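Long-range contacts in aerotolerance-related membrane protein (Bacteroides fragilis, PDB 4JDU), which binds calcium through a von Willebrand factor type A domain, as part of a membrane protein whose name suggests a role in oxygen tolerance: residues G8-I13 with N47-M52; M21-V26 with D148-P153; G109-V114 with Q204-M209. The protein carries 6 engineered substitutions. All coordinates share one frame; numbering follows the deposited sequence. Where two conformers were deposited one is given.

Contact 1: G8-I13 with N47-M52; sequences GVEVMI and NDKVGM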
loop_
_atom_site.group_PDB
_atom_site.type_symbol
_atom_site.label_atom_id
_atom_site.label_comp_id
_atom_site.label_asym_id
_atom_site.label_seq_id
_atom_site.Cartn_x
_atom_site.Cartn_y
_atom_site.Cartn_z
ATOM N N GLY A 8 -22.419 -0.321 -0.973
ATOM C CA GLY A 8 -21.093 -0.863 -1.209
ATOM C C GLY A 8 -20.133 0.147 -1.809
ATOM O O GLY A 8 -20.543 1.046 -2.543
ATOM N N VAL A 9 -18.852 -0.003 -1.486
ATOM C CA VAL A 9 -17.802 0.878 -1.987
ATOM C C VAL A 9 -16.812 0.041 -2.788
ATOM O O VAL A 9 -16.653 -1.147 -2.520
ATOM C CB VAL A 9 -17.072 1.563 -0.809
ATOM C CG1 VAL A 9 -15.907 2.440 -1.281
ATOM C CG2 VAL A 9 -18.054 2.374 0.005
ATOM N N GLU A 10 -16.163 0.639 -3.781
ATOM C CA GLU A 10 -15.074 -0.036 -4.472
ATOM C C GLU A 10 -13.756 0.392 -3.840
ATOM O O GLU A 10 -13.513 1.586 -3.653
ATOM C CB GLU A 10 -15.085 0.285 -5.970
ATOM C CG GLU A 10 -16.292 -0.292 -6.685
ATOM C CD GLU A 10 -16.223 -0.127 -8.184
ATOM O OE1 GLU A 10 -15.182 0.342 -8.691
ATOM O OE2 GLU A 10 -17.220 -0.469 -8.857
ATOM N N VAL A 11 -12.920 -0.580 -3.486
ATOM C CA VAL A 11 -11.661 -0.285 -2.810
ATOM C C VAL A 11 -10.489 -0.845 -3.605
ATOM O O VAL A 11 -10.415 -2.051 -3.842
ATOM C CB VAL A 11 -11.633 -0.893 -1.386
ATOM C CG1 VAL A 11 -10.308 -0.579 -0.687
ATOM C CG2 VAL A 11 -12.808 -0.377 -0.567
HETATM N N MSE A 12 -9.576 0.022 -4.029
HETATM C CA MSE A 12 -8.377 -0.446 -4.707
HETATM C C MSE A 12 -7.195 -0.367 -3.763
HETATM O O MSE A 12 -6.801 0.723 -3.316
HETATM C CB MSE A 12 -8.088 0.359 -5.977
HETATM C CG MSE A 12 -6.798 -0.053 -6.653
HETATM SE SE MSE A 12 -6.808 -1.927 -7.186
HETATM C CE MSE A 12 -8.304 -1.884 -8.408
ATOM N N ILE A 13 -6.649 -1.537 -3.448
ATOM C CA ILE A 13 -5.439 -1.629 -2.648
ATOM C C ILE A 13 -4.244 -1.370 -3.552
ATOM O O ILE A 13 -4.155 -1.915 -4.653
ATOM C CB ILE A 13 -5.282 -3.034 -2.035
ATOM C CG1 ILE A 13 -6.529 -3.421 -1.239
ATOM C CG2 ILE A 13 -4.041 -3.099 -1.153
ATOM C CD1 ILE A 13 -6.790 -2.524 -0.041
ATOM N N ASN A 47 -20.256 -5.882 1.449
ATOM C CA ASN A 47 -20.921 -5.382 0.245
ATOM C C ASN A 47 -19.953 -4.749 -0.745
ATOM O O ASN A 47 -20.316 -4.452 -1.886
ATOM C CB ASN A 47 -21.988 -4.356 0.627
ATOM C CG ASN A 47 -22.964 -4.891 1.650
ATOM O OD1 ASN A 47 -23.579 -5.937 1.450
ATOM N ND2 ASN A 47 -23.102 -4.181 2.763
ATOM N N ASP A 48 -18.721 -4.549 -0.301
ATOM C CA ASP A 48 -17.737 -3.830 -1.090
ATOM C C ASP A 48 -17.126 -4.700 -2.183
ATOM O O ASP A 48 -17.283 -5.923 -2.181
ATOM C CB ASP A 48 -16.641 -3.284 -0.172
ATOM C CG ASP A 48 -17.199 -2.416 0.937
ATOM O OD1 ASP A 48 -18.190 -1.702 0.680
ATOM O OD2 ASP A 48 -16.656 -2.450 2.062
ATOM N N LYS A 49 -16.452 -4.053 -3.130
ATOM C CA LYS A 49 -15.619 -4.748 -4.102
ATOM C C LYS A 49 -14.179 -4.335 -3.858
ATOM O O LYS A 49 -13.912 -3.215 -3.411
ATOM C CB LYS A 49 -16.040 -4.395 -5.528
ATOM C CG LYS A 49 -17.409 -4.932 -5.911
ATOM C CD LYS A 49 -17.752 -4.573 -7.349
ATOM C CE LYS A 49 -19.155 -5.036 -7.724
ATOM N NZ LYS A 49 -19.523 -4.609 -9.104
ATOM N N VAL A 50 -13.242 -5.237 -4.135
ATOM C CA VAL A 50 -11.837 -4.949 -3.881
ATOM C C VAL A 50 -10.961 -5.338 -5.068
ATOM O O VAL A 50 -11.232 -6.314 -5.775
ATOM C CB VAL A 50 -11.335 -5.657 -2.588
ATOM C CG1 VAL A 50 -11.359 -7.170 -2.757
ATOM C CG2 VAL A 50 -9.943 -5.183 -2.196
ATOM N N GLY A 51 -9.917 -4.545 -5.290
ATOM C CA GLY A 51 -8.910 -4.871 -6.280
ATOM C C GLY A 51 -7.536 -4.691 -5.677
ATOM O O GLY A 51 -7.396 -4.127 -4.583
HETATM N N MSE A 52 -6.509 -5.174 -6.369
HETATM C CA MSE A 52 -5.159 -4.994 -5.865
HETATM C C MSE A 52 -4.123 -4.711 -6.928
HETATM O O MSE A 52 -3.969 -5.465 -7.899
HETATM C CB MSE A 52 -4.712 -6.193 -5.029
HETATM C CG MSE A 52 -3.332 -5.970 -4.367
HETATM SE SE MSE A 52 -2.836 -7.224 -2.971
HETATM C CE MSE A 52 -2.928 -8.854 -4.005
HETATM O O HOH W 1 -19.477 -1.531 -7.744
#
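Val-11 uses both its N and its O toward the neighbouring parallel strand: the N donates to Lys-49 O at 2.8 Å, and the O accepts from Gly-51 N. Lys-49 N to Val-9 O and Ile-13 N to Gly-51 O extend the ladder, the last donor standing 38° above the carbonyl plane. Packing is close at Gly-51, where the lack of a side chain leaves the backbone bare to the selenomethionine Met-12, whose chain bends at chi2 and chi3 and brings CE to 3.7 Å from Gly-51 CA. Both residues have alternate conformers, so the exact fit is doubtful. On the other face, Ile-13, also modelled in two conformers, has CG1 4.0 Å from Val-50 CG2 in the one described, and helix 37-43 covers the pair with Ile-38, Leu-41 and Val-42. Branched aliphatic residues suit this dry layer because they fill it close to the backbone.

The end at Gly-8 and Asn-47 is open to solvent. Here Asp-48 replaces a backbone acceptor: with CG anti to its carbonyl carbon (chi1 -56°), OD1 receives Val-9 N at 2.8 Å on the anti side of the carboxylate, though 31° out of its plane. Glu-10 and Lys-49 share a face but form no salt bridge, since OE2 and NZ are 4.7 Å apart. A water 2.7 Å from Glu-10 OE2 joins them through a weak bond to NZ, while Thr-103 also bonds OE2. Two adjacent parallel strands, with helices 30-33 and 37-43 in the chain between them, form the beta-alpha-beta crossover of the Rossmann-like von Willebrand factor A fold.

Contact 2: M21-V26 with D148-P153; sequences MLAQDV and DGAPIP
Gln-24 lies obliquely across the ring of Pro-153, presenting the flank of an extended chain and not merely its amide. CG, CD and NE2 all come close to the same ring carbon, with NE2 3.6 Å from Pro-153 CG. A long, flexible glutamine suits this exposed edge, where its CG and one side of the amide cover the proline. The ring also turns its CD toward the backbone of the other loop, 3.4 Å from Leu-22 O. Deeper in, Leu-22 meets Ile-152 through its first carbon: CB is 4.0 Å from Ile-152 CG2, the branch lying anti to the isoleucine N. Ile-152 itself sits near the metal site, its side chain about 4 Å from that of the calcium ligand Ser-20.

Small side chains let the middle close up. The methyl carbon CB of Ala-23 lies 3.7 Å from Pro-151 O, and Ala-150 CB faces Asp-25 CB at 3.6 Å. With chi1 at 54°, the Asp-25 carboxylate lies between its own N and carbonyl carbon, and it is turned to polar partners elsewhere: OD2 forms a salt bridge with Arg-30 and accepts from Leu-146 N.

No direct hydrogen bond spans the two segments; the end-to-end directions of 22-25 and 150-153 are 141° apart. Water links them instead. One molecule accepts from Gln-24 N and donates to Pro-151 O at 2.8 Å; another donates to Asp-25 OD2 at 2.7 Å and accepts from Gly-149 N. With these partners the carboxylate of Asp-25 is probably kept ionised, while the join between the segments rests on apolar packing and water bridges.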
loop_
_atom_site.group_PDB
_atom_site.type_symbol
_atom_site.label_atom_id
_atom_site.label_comp_id
_atom_site.label_asym_id
_atom_site.label_seq_id
_atom_site.Cartn_x
_atom_site.Cartn_y
_atom_site.Cartn_z
HETATM N N MSE A 21 10.377 -2.986 1.781
HETATM C CA MSE A 21 9.295 -3.648 2.512
HETATM C C MSE A 21 9.726 -4.969 3.143
HETATM O O MSE A 21 8.997 -5.545 3.959
HETATM C CB MSE A 21 8.073 -3.825 1.602
HETATM C CG MSE A 21 7.503 -2.482 1.124
HETATM SE SE MSE A 21 6.520 -1.564 2.535
HETATM C CE MSE A 21 4.954 -2.737 2.562
ATOM N N LEU A 22 10.922 -5.446 2.804
ATOM C CA LEU A 22 11.434 -6.659 3.440
ATOM C C LEU A 22 12.110 -6.384 4.791
ATOM O O LEU A 22 12.466 -7.319 5.506
ATOM C CB LEU A 22 12.360 -7.431 2.498
ATOM C CG LEU A 22 11.654 -7.985 1.256
ATOM C CD1 LEU A 22 12.665 -8.460 0.238
ATOM C CD2 LEU A 22 10.707 -9.108 1.616
ATOM N N ALA A 23 12.260 -5.115 5.155
ATOM C CA ALA A 23 12.762 -4.773 6.488
ATOM C C ALA A 23 11.889 -5.403 7.573
ATOM O O ALA A 23 10.668 -5.529 7.409
ATOM C CB ALA A 23 12.840 -3.260 6.677
ATOM N N GLN A 24 12.520 -5.801 8.672
ATOM C CA GLN A 24 11.848 -6.547 9.733
ATOM C C GLN A 24 11.720 -5.753 11.025
ATOM O O GLN A 24 11.696 -6.320 12.125
ATOM C CB GLN A 24 12.566 -7.884 9.955
ATOM C CG GLN A 24 12.600 -8.741 8.693
ATOM C CD GLN A 24 13.374 -10.028 8.869
ATOM O OE1 GLN A 24 14.103 -10.197 9.834
ATOM N NE2 GLN A 24 13.218 -10.944 7.921
ATOM N N ASP A 25 11.642 -4.431 10.900
ATOM C CA ASP A 25 11.411 -3.600 12.067
ATOM C C ASP A 25 10.016 -3.797 12.653
ATOM O O ASP A 25 9.800 -3.583 13.841
ATOM C CB ASP A 25 11.739 -2.122 11.800
ATOM C CG ASP A 25 11.011 -1.540 10.586
ATOM O OD1 ASP A 25 10.422 -2.275 9.759
ATOM O OD2 ASP A 25 11.062 -0.296 10.437
ATOM N N VAL A 26 9.081 -4.231 11.819
ATOM C CA VAL A 26 7.790 -4.714 12.303
ATOM C C VAL A 26 7.648 -6.182 11.897
ATOM O O VAL A 26 8.116 -6.592 10.832
ATOM C CB VAL A 26 6.597 -3.870 11.796
ATOM C CG1 VAL A 26 6.756 -2.403 12.207
ATOM C CG2 VAL A 26 6.458 -3.979 10.312
ATOM N N ASP A 148 12.507 4.677 13.139
ATOM C CA ASP A 148 13.871 4.559 13.659
ATOM C C ASP A 148 14.886 4.161 12.598
ATOM O O ASP A 148 15.946 4.784 12.459
ATOM C CB ASP A 148 13.925 3.534 14.799
ATOM C CG ASP A 148 12.600 3.390 15.533
ATOM O OD1 ASP A 148 11.703 4.250 15.358
ATOM O OD2 ASP A 148 12.464 2.403 16.295
ATOM N N GLY A 149 14.562 3.097 11.874
ATOM C CA GLY A 149 15.425 2.586 10.824
ATOM C C GLY A 149 15.843 1.138 11.008
ATOM O O GLY A 149 16.360 0.762 12.065
ATOM N N ALA A 150 15.633 0.325 9.973
ATOM C CA ALA A 150 16.121 -1.054 9.980
ATOM C C ALA A 150 16.797 -1.382 8.654
ATOM O O ALA A 150 16.494 -0.760 7.628
ATOM C CB ALA A 150 14.977 -2.025 10.244
ATOM N N PRO A 151 17.706 -2.373 8.652
ATOM C CA PRO A 151 18.298 -2.832 7.393
ATOM C C PRO A 151 17.365 -3.786 6.654
ATOM O O PRO A 151 16.332 -4.189 7.201
ATOM C CB PRO A 151 19.548 -3.581 7.862
ATOM C CG PRO A 151 19.151 -4.146 9.181
ATOM C CD PRO A 151 18.236 -3.114 9.813
ATOM N N ILE A 152 17.717 -4.130 5.420
ATOM C CA ILE A 152 16.893 -5.015 4.600
ATOM C C ILE A 152 17.587 -6.381 4.464
ATOM O O ILE A 152 18.609 -6.493 3.784
ATOM C CB ILE A 152 16.660 -4.391 3.219
ATOM C CG1 ILE A 152 16.116 -2.962 3.364
ATOM C CG2 ILE A 152 15.717 -5.265 2.392
ATOM C CD1 ILE A 152 16.172 -2.174 2.075
ATOM N N PRO A 153 17.026 -7.422 5.094
ATOM C CA PRO A 153 17.674 -8.741 5.025
ATOM C C PRO A 153 17.532 -9.377 3.653
ATOM O O PRO A 153 16.540 -9.180 2.941
ATOM C CB PRO A 153 16.905 -9.565 6.063
ATOM C CG PRO A 153 15.521 -8.931 6.078
ATOM C CD PRO A 153 15.796 -7.449 5.911
HETATM O O HOH W 2 15.311 -5.718 9.270
HETATM O O HOH W 3 12.858 0.987 12.000
#

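Contact 3: G109-V114 with Q204-M209; sequences GRAIVV and QEINKM
Ile-206, in the last turn of helix 195-206, makes the apolar part of this contact against two residues of strand 109-116. Its CD1 lies 4.1 Å from Val-113 CG2, the two side chains crossing at about a right angle, and its CG1 comes to 4.3 Å from Ala-111 CB. The short methyl of Ala-111 allows the helix to come close, while the longer isoleucine reaches down to the strand and also touches Val-11.

A second kind of contact sets a side chain against bare backbone. The selenomethionine Met-209 lays its CG 3.5 Å from Gly-109 CA, where the glycine has no side chain to keep it off. The bend at chi2 carries its SE to 3.6 Å from Arg-110 O, a contact by packing; Val-9 closes another side of Met-209.

Hydrogen bonds stay within each element or lead elsewhere. Met-209 N donates to Ile-206 O at 2.9 Å, which folds the chain back toward the strand just after the helix ends. Arg-110 points away from the helix, to the opposite face of the sheet, where its guanidinium makes a long, weak ion pair with Glu-10. The last helix of this construct laid over a central parallel strand, with helix 91-99 against the other face through Ile-112 and Val-114, is typical of the three-layer alpha-beta-alpha sandwich of von Willebrand factor A domains.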
loop_
_atom_site.group_PDB
_atom_site.type_symbol
_atom_site.label_atom_id
_atom_site.label_comp_id
_atom_site.label_asym_id
_atom_site.label_seq_id
_atom_site.Cartn_x
_atom_site.Cartn_y
_atom_site.Cartn_z
ATOM N N GLY A 109 -19.128 4.717 -4.161
ATOM C CA GLY A 109 -17.945 5.244 -3.515
ATOM C C GLY A 109 -16.696 4.579 -4.053
ATOM O O GLY A 109 -16.712 3.395 -4.407
ATOM N N ARG A 110 -15.616 5.346 -4.144
ATOM C CA ARG A 110 -14.340 4.811 -4.596
ATOM C C ARG A 110 -13.250 5.227 -3.612
ATOM O O ARG A 110 -13.113 6.408 -3.283
ATOM C CB ARG A 110 -13.982 5.330 -5.993
ATOM C CG ARG A 110 -15.016 5.097 -7.095
ATOM C CD ARG A 110 -14.568 5.870 -8.350
ATOM N NE ARG A 110 -15.391 5.808 -9.569
ATOM C CZ ARG A 110 -16.106 4.773 -10.020
ATOM N NH1 ARG A 110 -16.181 3.620 -9.363
ATOM N NH2 ARG A 110 -16.775 4.909 -11.161
ATOM N N ALA A 111 -12.474 4.258 -3.143
ATOM C CA ALA A 111 -11.382 4.537 -2.213
ATOM C C ALA A 111 -10.127 3.794 -2.616
ATOM O O ALA A 111 -10.187 2.637 -3.037
ATOM C CB ALA A 111 -11.778 4.153 -0.792
ATOM N N ILE A 112 -8.991 4.469 -2.484
ATOM C CA ILE A 112 -7.685 3.862 -2.702
ATOM C C ILE A 112 -7.021 3.713 -1.352
ATOM O O ILE A 112 -7.084 4.625 -0.527
ATOM C CB ILE A 112 -6.815 4.736 -3.621
ATOM C CG1 ILE A 112 -7.473 4.866 -5.002
ATOM C CG2 ILE A 112 -5.389 4.181 -3.722
ATOM C CD1 ILE A 112 -6.800 5.871 -5.912
ATOM N N VAL A 113 -6.425 2.550 -1.110
ATOM C CA VAL A 113 -5.675 2.327 0.126
ATOM C C VAL A 113 -4.241 1.975 -0.231
ATOM O O VAL A 113 -3.969 0.877 -0.725
ATOM C CB VAL A 113 -6.300 1.204 0.979
ATOM C CG1 VAL A 113 -5.509 1.012 2.278
ATOM C CG2 VAL A 113 -7.765 1.507 1.288
ATOM N N VAL A 114 -3.342 2.935 -0.036
ATOM C CA VAL A 114 -1.919 2.732 -0.295
ATOM C C VAL A 114 -1.260 2.164 0.955
ATOM O O VAL A 114 -1.407 2.732 2.036
ATOM C CB VAL A 114 -1.223 4.052 -0.686
ATOM C CG1 VAL A 114 0.223 3.799 -1.059
ATOM C CG2 VAL A 114 -1.950 4.719 -1.858
ATOM N N GLN A 204 -13.612 1.644 8.751
ATOM C CA GLN A 204 -14.444 2.707 9.305
ATOM C C GLN A 204 -14.426 3.953 8.425
ATOM O O GLN A 204 -15.461 4.587 8.210
ATOM C CB GLN A 204 -13.984 3.050 10.726
ATOM C CG GLN A 204 -14.585 4.324 11.303
ATOM C CD GLN A 204 -14.248 4.503 12.773
ATOM O OE1 GLN A 204 -14.310 3.552 13.552
ATOM N NE2 GLN A 204 -13.882 5.722 13.158
ATOM N N GLU A 205 -13.248 4.298 7.913
ATOM C CA GLU A 205 -13.115 5.444 7.018
ATOM C C GLU A 205 -13.764 5.162 5.666
ATOM O O GLU A 205 -14.409 6.032 5.077
ATOM C CB GLU A 205 -11.640 5.799 6.823
ATOM C CG GLU A 205 -11.410 7.022 5.950
ATOM C CD GLU A 205 -12.061 8.273 6.508
ATOM O OE1 GLU A 205 -12.091 8.438 7.748
ATOM O OE2 GLU A 205 -12.544 9.094 5.701
ATOM N N ILE A 206 -13.577 3.939 5.180
ATOM C CA ILE A 206 -14.139 3.511 3.902
ATOM C C ILE A 206 -15.668 3.507 3.943
ATOM O O ILE A 206 -16.326 3.917 2.983
ATOM C CB ILE A 206 -13.608 2.112 3.506
ATOM C CG1 ILE A 206 -12.160 2.211 3.013
ATOM C CG2 ILE A 206 -14.488 1.462 2.440
ATOM C CD1 ILE A 206 -11.518 0.869 2.728
ATOM N N ASN A 207 -16.229 3.072 5.070
ATOM C CA ASN A 207 -17.682 2.963 5.218
ATOM C C ASN A 207 -18.398 4.300 5.414
ATOM O O ASN A 207 -19.490 4.356 5.987
ATOM C CB ASN A 207 -18.040 1.991 6.346
ATOM C CG ASN A 207 -17.716 0.548 6.000
ATOM O OD1 ASN A 207 -16.936 0.274 5.085
ATOM N ND2 ASN A 207 -18.312 -0.384 6.736
ATOM N N LYS A 208 -17.772 5.368 4.933
ATOM C CA LYS A 208 -18.410 6.677 4.864
ATOM C C LYS A 208 -18.520 7.087 3.397
ATOM O O LYS A 208 -19.033 8.158 3.066
ATOM C CB LYS A 208 -17.614 7.708 5.666
ATOM C CG LYS A 208 -17.461 7.353 7.142
ATOM C CD LYS A 208 -16.771 8.468 7.910
HETATM N N MSE A 209 -18.040 6.204 2.526
HETATM C CA MSE A 209 -18.076 6.412 1.086
HETATM C C MSE A 209 -19.384 5.870 0.510
HETATM O O MSE A 209 -20.178 5.243 1.217
HETATM C CB MSE A 209 -16.887 5.698 0.439
HETATM C CG MSE A 209 -16.234 6.435 -0.715
HETATM SE SE MSE A 209 -14.632 7.402 -0.199
HETATM C CE MSE A 209 -15.244 9.221 -0.548
#

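Contacts 1 and 3 are neighbours, their centres 8 Å apart, because strands 9-16 and 109-116 lie side by side in the six-stranded sheet. Backbone bonds such as Met-12 N to Ala-111 O join them. Together they join the N-terminal halves of three adjacent strands, 9-16 and 109-116 meeting the last helix and 49-55 meeting helix 37-43. Contact 2 lies on the other side of the chain's centre, about 29 Å from contact 1 and 28 Å from contact 3 between centres, near the calcium. Along the chain, contact 1 closes before contact 3 opens, whereas contact 2 interleaves with both. The N-terminal end of the sheet is thus separate from the metal-site loops, yet strand 9-16 leads directly toward them.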